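PDB 7BVE: integral membrane indolylacetylinositol arabinosyltransferase EmbC from Mycolicibacterium smegmatis, which probably transfers arabinose units to build the arabinan of the mycobacterial cell wall, and is bound here to the antitubercular drug ethambutol. Local coordinates for residues 50-62 with 1044-1056. Sequence-based numbering, arbitrary orientation.
Sequences NGVWQSVDAPLIG and TPWYPDAQPARLD
Val56 and Asp57 run alongside Gln1051 and Pro1052 in parallel, loosely, two short extended pieces side by side where the concanavalin-like N-terminal domain meets the C-terminal domain. Gln1051 O lies 2.9 Å from Asp57 N and 3.3 Å from Val56 CA, the latter a CH···O contact. The side chain of Asp57 comes to the same carbonyl, its CB 3.4 Å from Gln1051 O. A second, straighter CH···O contact brings Ala1050 CA to Ser55 O, with 153° at the hydrogen. Beyond this, small side chains do the packing: Ala1053 aims its CB at residues 56-58 and sets it against Ala58 CB, 3.9 Å away, and Val56 CB. Leu45 of strand 38-46 touches both alanines.

At the other end a type I turn from Tyr1047 to Ala1050 leads the chain into this passage. Tyr1047 CD2 stands 4.0 Å from Ser55 OG, the hydroxyl meeting the phenol ring obliquely. Ser55 OG lies beside its own backbone N (chi1 -58°) and is hydrogen-bonded to Thr188 N, while Val56 is bonded to Val186 through the backbone. Further on, past Leu1055, Asp1056 returns to the N-terminal domain, its OD2 hydrogen-bonded to Asn46 ND2.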
ATOM      1  N   ASN A  50     -21.738  53.616  -6.830  1.00 40.07           N
ATOM      2  CA  ASN A  50     -22.033  55.016  -6.580  1.00 40.07           C
ATOM      3  C   ASN A  50     -21.708  55.908  -7.769  1.00 40.07           C
ATOM      4  O   ASN A  50     -21.717  57.133  -7.631  1.00 40.07           O
ATOM      5  CB  ASN A  50     -21.278  55.486  -5.343  1.00 40.07           C
ATOM      6  CG  ASN A  50     -21.746  54.786  -4.090  1.00 40.07           C
ATOM      7  OD1 ASN A  50     -22.942  54.587  -3.888  1.00 40.07           O
ATOM      8  ND2 ASN A  50     -20.803  54.393  -3.245  1.00 40.07           N
ATOM      9  N   GLY A  51     -21.423  55.323  -8.928  1.00 35.76           N
ATOM     10  CA  GLY A  51     -21.167  56.112 -10.114  1.00 35.76           C
ATOM     11  C   GLY A  51     -19.733  56.533 -10.302  1.00 35.76           C
ATOM     12  O   GLY A  51     -19.465  57.457 -11.074  1.00 35.76           O
ATOM     13  N   VAL A  52     -18.792  55.885  -9.615  1.00 31.50           N
ATOM     14  CA  VAL A  52     -17.374  56.188  -9.749  1.00 31.50           C
ATOM     15  C   VAL A  52     -16.606  54.895  -9.972  1.00 31.50           C
ATOM     16  O   VAL A  52     -17.073  53.802  -9.649  1.00 31.50           O
ATOM     17  CB  VAL A  52     -16.803  56.929  -8.520  1.00 31.50           C
ATOM     18  CG1 VAL A  52     -17.394  58.319  -8.397  1.00 31.50           C
ATOM     19  CG2 VAL A  52     -17.075  56.138  -7.260  1.00 31.50           C
ATOM     20  N   TRP A  53     -15.411  55.037 -10.534  1.00 27.62           N
ATOM     21  CA  TRP A  53     -14.500  53.913 -10.710  1.00 27.62           C
ATOM     22  C   TRP A  53     -13.956  53.498  -9.353  1.00 27.62           C
ATOM     23  O   TRP A  53     -13.044  54.136  -8.822  1.00 27.62           O
ATOM     24  CB  TRP A  53     -13.357  54.300 -11.637  1.00 27.62           C
ATOM     25  CG  TRP A  53     -13.746  54.555 -13.029  1.00 27.62           C
ATOM     26  CD1 TRP A  53     -14.034  55.757 -13.586  1.00 27.62           C
ATOM     27  CD2 TRP A  53     -13.851  53.592 -14.071  1.00 27.62           C
ATOM     28  NE1 TRP A  53     -14.333  55.606 -14.911  1.00 27.62           N
ATOM     29  CE2 TRP A  53     -14.227  54.281 -15.235  1.00 27.62           C
ATOM     30  CE3 TRP A  53     -13.673  52.211 -14.131  1.00 27.62           C
ATOM     31  CZ2 TRP A  53     -14.429  53.637 -16.444  1.00 27.62           C
ATOM     32  CZ3 TRP A  53     -13.872  51.573 -15.332  1.00 27.62           C
ATOM     33  CH2 TRP A  53     -14.242  52.284 -16.473  1.00 27.62           C
ATOM     34  N   GLN A  54     -14.500  52.427  -8.793  1.00 22.65           N
ATOM     35  CA  GLN A  54     -14.096  51.966  -7.473  1.00 22.65           C
ATOM     36  C   GLN A  54     -14.132  50.451  -7.480  1.00 22.65           C
ATOM     37  O   GLN A  54     -15.153  49.865  -7.838  1.00 22.65           O
ATOM     38  CB  GLN A  54     -15.018  52.529  -6.392  1.00 22.65           C
ATOM     39  CG  GLN A  54     -14.661  52.135  -4.965  1.00 22.65           C
ATOM     40  CD  GLN A  54     -13.351  52.731  -4.498  1.00 22.65           C
ATOM     41  OE1 GLN A  54     -13.036  53.877  -4.803  1.00 22.65           O
ATOM     42  NE2 GLN A  54     -12.587  51.956  -3.740  1.00 22.65           N
ATOM     43  N   SER A  55     -13.027  49.827  -7.102  1.00 15.85           N
ATOM     44  CA  SER A  55     -12.979  48.379  -7.030  1.00 15.85           C
ATOM     45  C   SER A  55     -13.802  47.881  -5.852  1.00 15.85           C
ATOM     46  O   SER A  55     -13.817  48.486  -4.779  1.00 15.85           O
ATOM     47  CB  SER A  55     -11.539  47.914  -6.887  1.00 15.85           C
ATOM     48  OG  SER A  55     -10.766  48.378  -7.971  1.00 15.85           O
ATOM     49  N   VAL A  56     -14.505  46.772  -6.061  1.00 15.07           N
ATOM     50  CA  VAL A  56     -15.280  46.153  -4.993  1.00 15.07           C
ATOM     51  C   VAL A  56     -14.704  44.772  -4.740  1.00 15.07           C
ATOM     52  O   VAL A  56     -13.741  44.367  -5.393  1.00 15.07           O
ATOM     53  CB  VAL A  56     -16.779  46.076  -5.323  1.00 15.07           C
ATOM     54  CG1 VAL A  56     -17.341  47.455  -5.535  1.00 15.07           C
ATOM     55  CG2 VAL A  56     -17.013  45.210  -6.525  1.00 15.07           C
ATOM     56  N   ASP A  57     -15.276  44.042  -3.792  1.00 15.75           N
ATOM     57  CA  ASP A  57     -14.706  42.768  -3.373  1.00 15.75           C
ATOM     58  C   ASP A  57     -15.849  41.817  -3.048  1.00 15.75           C
ATOM     59  O   ASP A  57     -16.473  41.938  -1.994  1.00 15.75           O
ATOM     60  CB  ASP A  57     -13.794  42.969  -2.171  1.00 15.75           C
ATOM     61  CG  ASP A  57     -12.828  41.842  -1.987  1.00 15.75           C
ATOM     62  OD1 ASP A  57     -12.886  40.881  -2.771  1.00 15.75           O
ATOM     63  OD2 ASP A  57     -11.989  41.929  -1.071  1.00 15.75           O
ATOM     64  N   ALA A  58     -16.118  40.871  -3.946  1.00 15.07           N
ATOM     65  CA  ALA A  58     -17.254  39.957  -3.820  1.00 15.07           C
ATOM     66  C   ALA A  58     -16.826  38.544  -4.181  1.00 15.07           C
ATOM     67  O   ALA A  58     -17.056  38.079  -5.298  1.00 15.07           O
ATOM     68  CB  ALA A  58     -18.406  40.416  -4.710  1.00 15.07           C
ATOM     69  N   PRO A  59     -16.205  37.821  -3.247  1.00 15.07           N
ATOM     70  CA  PRO A  59     -15.652  36.502  -3.584  1.00 15.07           C
ATOM     71  C   PRO A  59     -16.736  35.436  -3.581  1.00 15.07           C
ATOM     72  O   PRO A  59     -17.312  35.131  -2.542  1.00 15.07           O
ATOM     73  CB  PRO A  59     -14.628  36.259  -2.476  1.00 15.07           C
ATOM     74  CG  PRO A  59     -14.416  37.560  -1.851  1.00 15.07           C
ATOM     75  CD  PRO A  59     -15.704  38.273  -1.946  1.00 15.07           C
ATOM     76  N   LEU A  60     -16.982  34.848  -4.740  1.00 15.07           N
ATOM     77  CA  LEU A  60     -18.030  33.856  -4.907  1.00 15.07           C
ATOM     78  C   LEU A  60     -17.556  32.496  -4.412  1.00 15.07           C
ATOM     79  O   LEU A  60     -16.394  32.138  -4.597  1.00 15.07           O
ATOM     80  CB  LEU A  60     -18.452  33.784  -6.373  1.00 15.07           C
ATOM     81  CG  LEU A  60     -19.563  34.699  -6.889  1.00 15.07           C
ATOM     82  CD1 LEU A  60     -19.217  36.140  -6.856  1.00 15.07           C
ATOM     83  CD2 LEU A  60     -19.870  34.332  -8.301  1.00 15.07           C
ATOM     84  N   ILE A  61     -18.458  31.740  -3.783  1.00 15.07           N
ATOM     85  CA  ILE A  61     -18.068  30.454  -3.212  1.00 15.07           C
ATOM     86  C   ILE A  61     -18.215  29.328  -4.234  1.00 15.07           C
ATOM     87  O   ILE A  61     -17.477  28.339  -4.179  1.00 15.07           O
ATOM     88  CB  ILE A  61     -18.858  30.183  -1.910  1.00 15.07           C
ATOM     89  CG1 ILE A  61     -18.281  29.002  -1.139  1.00 15.07           C
ATOM     90  CG2 ILE A  61     -20.315  29.929  -2.153  1.00 15.07           C
ATOM     91  CD1 ILE A  61     -18.846  28.848   0.231  1.00 15.07           C
ATOM     92  N   GLY A  62     -19.114  29.466  -5.206  1.00 15.07           N
ATOM     93  CA  GLY A  62     -19.238  28.487  -6.264  1.00 15.07           C
ATOM     94  C   GLY A  62     -18.288  28.691  -7.411  1.00 15.07           C
ATOM     95  O   GLY A  62     -18.346  27.953  -8.395  1.00 15.07           O
ATOM     96  N   THR A1044      -3.220  39.762   3.520  1.00 15.07           N
ATOM     97  CA  THR A1044      -3.261  41.150   3.104  1.00 15.07           C
ATOM     98  C   THR A1044      -3.849  41.247   1.703  1.00 15.07           C
ATOM     99  O   THR A1044      -3.451  40.473   0.824  1.00 15.07           O
ATOM    100  CB  THR A1044      -1.849  41.749   3.115  1.00 15.07           C
ATOM    101  OG1 THR A1044      -1.250  41.541   4.397  1.00 15.07           O
ATOM    102  CG2 THR A1044      -1.889  43.237   2.835  1.00 15.07           C
ATOM    103  N   PRO A1045      -4.791  42.150   1.449  1.00 15.07           N
ATOM    104  CA  PRO A1045      -5.342  42.266   0.101  1.00 15.07           C
ATOM    105  C   PRO A1045      -4.351  42.903  -0.854  1.00 15.07           C
ATOM    106  O   PRO A1045      -3.497  43.694  -0.457  1.00 15.07           O
ATOM    107  CB  PRO A1045      -6.560  43.172   0.301  1.00 15.07           C
ATOM    108  CG  PRO A1045      -6.872  43.089   1.736  1.00 15.07           C
ATOM    109  CD  PRO A1045      -5.559  42.949   2.411  1.00 15.07           C
ATOM    110  N   TRP A1046      -4.471  42.543  -2.134  1.00 15.07           N
ATOM    111  CA  TRP A1046      -3.677  43.222  -3.152  1.00 15.07           C
ATOM    112  C   TRP A1046      -4.168  44.644  -3.372  1.00 15.07           C
ATOM    113  O   TRP A1046      -3.361  45.569  -3.512  1.00 15.07           O
ATOM    114  CB  TRP A1046      -3.703  42.466  -4.474  1.00 15.07           C
ATOM    115  CG  TRP A1046      -3.051  41.147  -4.488  1.00 15.07           C
ATOM    116  CD1 TRP A1046      -3.661  39.946  -4.535  1.00 15.07           C
ATOM    117  CD2 TRP A1046      -1.652  40.885  -4.458  1.00 15.07           C
ATOM    118  NE1 TRP A1046      -2.737  38.940  -4.547  1.00 15.07           N
ATOM    119  CE2 TRP A1046      -1.490  39.494  -4.495  1.00 15.07           C
ATOM    120  CE3 TRP A1046      -0.517  41.694  -4.403  1.00 15.07           C
ATOM    121  CZ2 TRP A1046      -0.244  38.890  -4.478  1.00 15.07           C
ATOM    122  CZ3 TRP A1046       0.718  41.094  -4.383  1.00 15.07           C
ATOM    123  CH2 TRP A1046       0.847  39.706  -4.423  1.00 15.07           C
ATOM    124  N   TYR A1047      -5.483  44.842  -3.429  1.00 18.59           N
ATOM    125  CA  TYR A1047      -6.008  46.196  -3.536  1.00 18.59           C
ATOM    126  C   TYR A1047      -6.620  46.593  -2.197  1.00 18.59           C
ATOM    127  O   TYR A1047      -7.709  46.107  -1.853  1.00 18.59           O
ATOM    128  CB  TYR A1047      -7.049  46.327  -4.654  1.00 18.59           C
ATOM    129  CG  TYR A1047      -6.535  46.247  -6.077  1.00 18.59           C
ATOM    130  CD1 TYR A1047      -5.187  46.103  -6.368  1.00 18.59           C
ATOM    131  CD2 TYR A1047      -7.399  46.399  -7.134  1.00 18.59           C
ATOM    132  CE1 TYR A1047      -4.740  46.047  -7.677  1.00 18.59           C
ATOM    133  CE2 TYR A1047      -6.964  46.357  -8.430  1.00 18.59           C
ATOM    134  CZ  TYR A1047      -5.644  46.182  -8.699  1.00 18.59           C
ATOM    135  OH  TYR A1047      -5.244  46.143 -10.011  1.00 18.59           O
ATOM    136  N   PRO A1048      -5.978  47.465  -1.416  1.00 27.18           N
ATOM    137  CA  PRO A1048      -6.522  47.808  -0.097  1.00 27.18           C
ATOM    138  C   PRO A1048      -7.747  48.703  -0.139  1.00 27.18           C
ATOM    139  O   PRO A1048      -8.486  48.753   0.852  1.00 27.18           O
ATOM    140  CB  PRO A1048      -5.349  48.516   0.585  1.00 27.18           C
ATOM    141  CG  PRO A1048      -4.138  48.070  -0.173  1.00 27.18           C
ATOM    142  CD  PRO A1048      -4.600  47.939  -1.577  1.00 27.18           C
ATOM    143  N   ASP A1049      -7.990  49.407  -1.244  1.00 37.00           N
ATOM    144  CA  ASP A1049      -9.130  50.307  -1.387  1.00 37.00           C
ATOM    145  C   ASP A1049     -10.362  49.625  -1.972  1.00 37.00           C
ATOM    146  O   ASP A1049     -11.196  50.290  -2.598  1.00 37.00           O
ATOM    147  CB  ASP A1049      -8.734  51.507  -2.244  1.00 37.00           C
ATOM    148  CG  ASP A1049      -8.145  51.099  -3.588  1.00 37.00           C
ATOM    149  OD1 ASP A1049      -7.892  49.894  -3.802  1.00 37.00           O
ATOM    150  OD2 ASP A1049      -7.943  51.986  -4.440  1.00 37.00           O
ATOM    151  N   ALA A1050     -10.497  48.319  -1.789  1.00 26.78           N
ATOM    152  CA  ALA A1050     -11.605  47.550  -2.343  1.00 26.78           C
ATOM    153  C   ALA A1050     -12.618  47.296  -1.235  1.00 26.78           C
ATOM    154  O   ALA A1050     -12.405  46.446  -0.369  1.00 26.78           O
ATOM    155  CB  ALA A1050     -11.099  46.248  -2.948  1.00 26.78           C
ATOM    156  N   GLN A1051     -13.723  48.031  -1.270  1.00 27.18           N
ATOM    157  CA  GLN A1051     -14.793  47.844  -0.309  1.00 27.18           C
ATOM    158  C   GLN A1051     -15.544  46.550  -0.614  1.00 27.18           C
ATOM    159  O   GLN A1051     -15.396  45.986  -1.696  1.00 27.18           O
ATOM    160  CB  GLN A1051     -15.745  49.036  -0.361  1.00 27.18           C
ATOM    161  CG  GLN A1051     -15.090  50.357  -0.012  1.00 27.18           C
ATOM    162  CD  GLN A1051     -14.619  50.408   1.423  1.00 27.18           C
ATOM    163  OE1 GLN A1051     -15.299  49.930   2.328  1.00 27.18           O
ATOM    164  NE2 GLN A1051     -13.442  50.981   1.638  1.00 27.18           N
ATOM    165  N   PRO A1052     -16.331  46.036   0.326  1.00 22.51           N
ATOM    166  CA  PRO A1052     -17.247  44.948  -0.024  1.00 22.51           C
ATOM    167  C   PRO A1052     -18.361  45.443  -0.931  1.00 22.51           C
ATOM    168  O   PRO A1052     -18.685  46.631  -0.982  1.00 22.51           O
ATOM    169  CB  PRO A1052     -17.790  44.487   1.329  1.00 22.51           C
ATOM    170  CG  PRO A1052     -16.749  44.871   2.284  1.00 22.51           C
ATOM    171  CD  PRO A1052     -16.204  46.167   1.786  1.00 22.51           C
ATOM    172  N   ALA A1053     -18.935  44.508  -1.675  1.00 22.50           N
ATOM    173  CA  ALA A1053     -19.997  44.831  -2.614  1.00 22.50           C
ATOM    174  C   ALA A1053     -21.337  44.808  -1.896  1.00 22.50           C
ATOM    175  O   ALA A1053     -21.456  44.333  -0.764  1.00 22.50           O
ATOM    176  CB  ALA A1053     -19.973  43.860  -3.788  1.00 22.50           C
ATOM    177  N   ARG A1054     -22.376  45.314  -2.553  1.00 32.88           N
ATOM    178  CA  ARG A1054     -23.733  45.169  -2.035  1.00 32.88           C
ATOM    179  C   ARG A1054     -24.548  44.480  -3.126  1.00 32.88           C
ATOM    180  O   ARG A1054     -24.332  44.718  -4.317  1.00 32.88           O
ATOM    181  CB  ARG A1054     -24.325  46.508  -1.618  1.00 32.88           C
ATOM    182  CG  ARG A1054     -24.598  47.487  -2.730  1.00 32.88           C
ATOM    183  CD  ARG A1054     -25.023  48.814  -2.167  1.00 32.88           C
ATOM    184  NE  ARG A1054     -23.915  49.475  -1.490  1.00 32.88           N
ATOM    185  CZ  ARG A1054     -24.043  50.569  -0.750  1.00 32.88           C
ATOM    186  NH1 ARG A1054     -25.237  51.121  -0.588  1.00 32.88           N
ATOM    187  NH2 ARG A1054     -22.982  51.107  -0.168  1.00 32.88           N
ATOM    188  N   LEU A1055     -25.435  43.588  -2.714  1.00 26.48           N
ATOM    189  CA  LEU A1055     -26.145  42.764  -3.672  1.00 26.48           C
ATOM    190  C   LEU A1055     -27.605  43.185  -3.751  1.00 26.48           C
ATOM    191  O   LEU A1055     -28.211  43.592  -2.758  1.00 26.48           O
ATOM    192  CB  LEU A1055     -26.051  41.294  -3.280  1.00 26.48           C
ATOM    193  CG  LEU A1055     -24.640  40.741  -3.122  1.00 26.48           C
ATOM    194  CD1 LEU A1055     -24.702  39.275  -2.765  1.00 26.48           C
ATOM    195  CD2 LEU A1055     -23.820  40.969  -4.362  1.00 26.48           C
ATOM    196  N   ASP A1056     -28.167  43.082  -4.947  1.00 30.36           N
ATOM    197  CA  ASP A1056     -29.555  43.440  -5.190  1.00 30.36           C
ATOM    198  C   ASP A1056     -30.408  42.185  -5.072  1.00 30.36           C
ATOM    199  O   ASP A1056     -30.357  41.312  -5.943  1.00 30.36           O
ATOM    200  CB  ASP A1056     -29.711  44.084  -6.563  1.00 30.36           C
ATOM    201  CG  ASP A1056     -29.002  45.415  -6.656  1.00 30.36           C
ATOM    202  OD1 ASP A1056     -28.881  46.096  -5.620  1.00 30.36           O
ATOM    203  OD2 ASP A1056     -28.554  45.780  -7.761  1.00 30.36           O
TER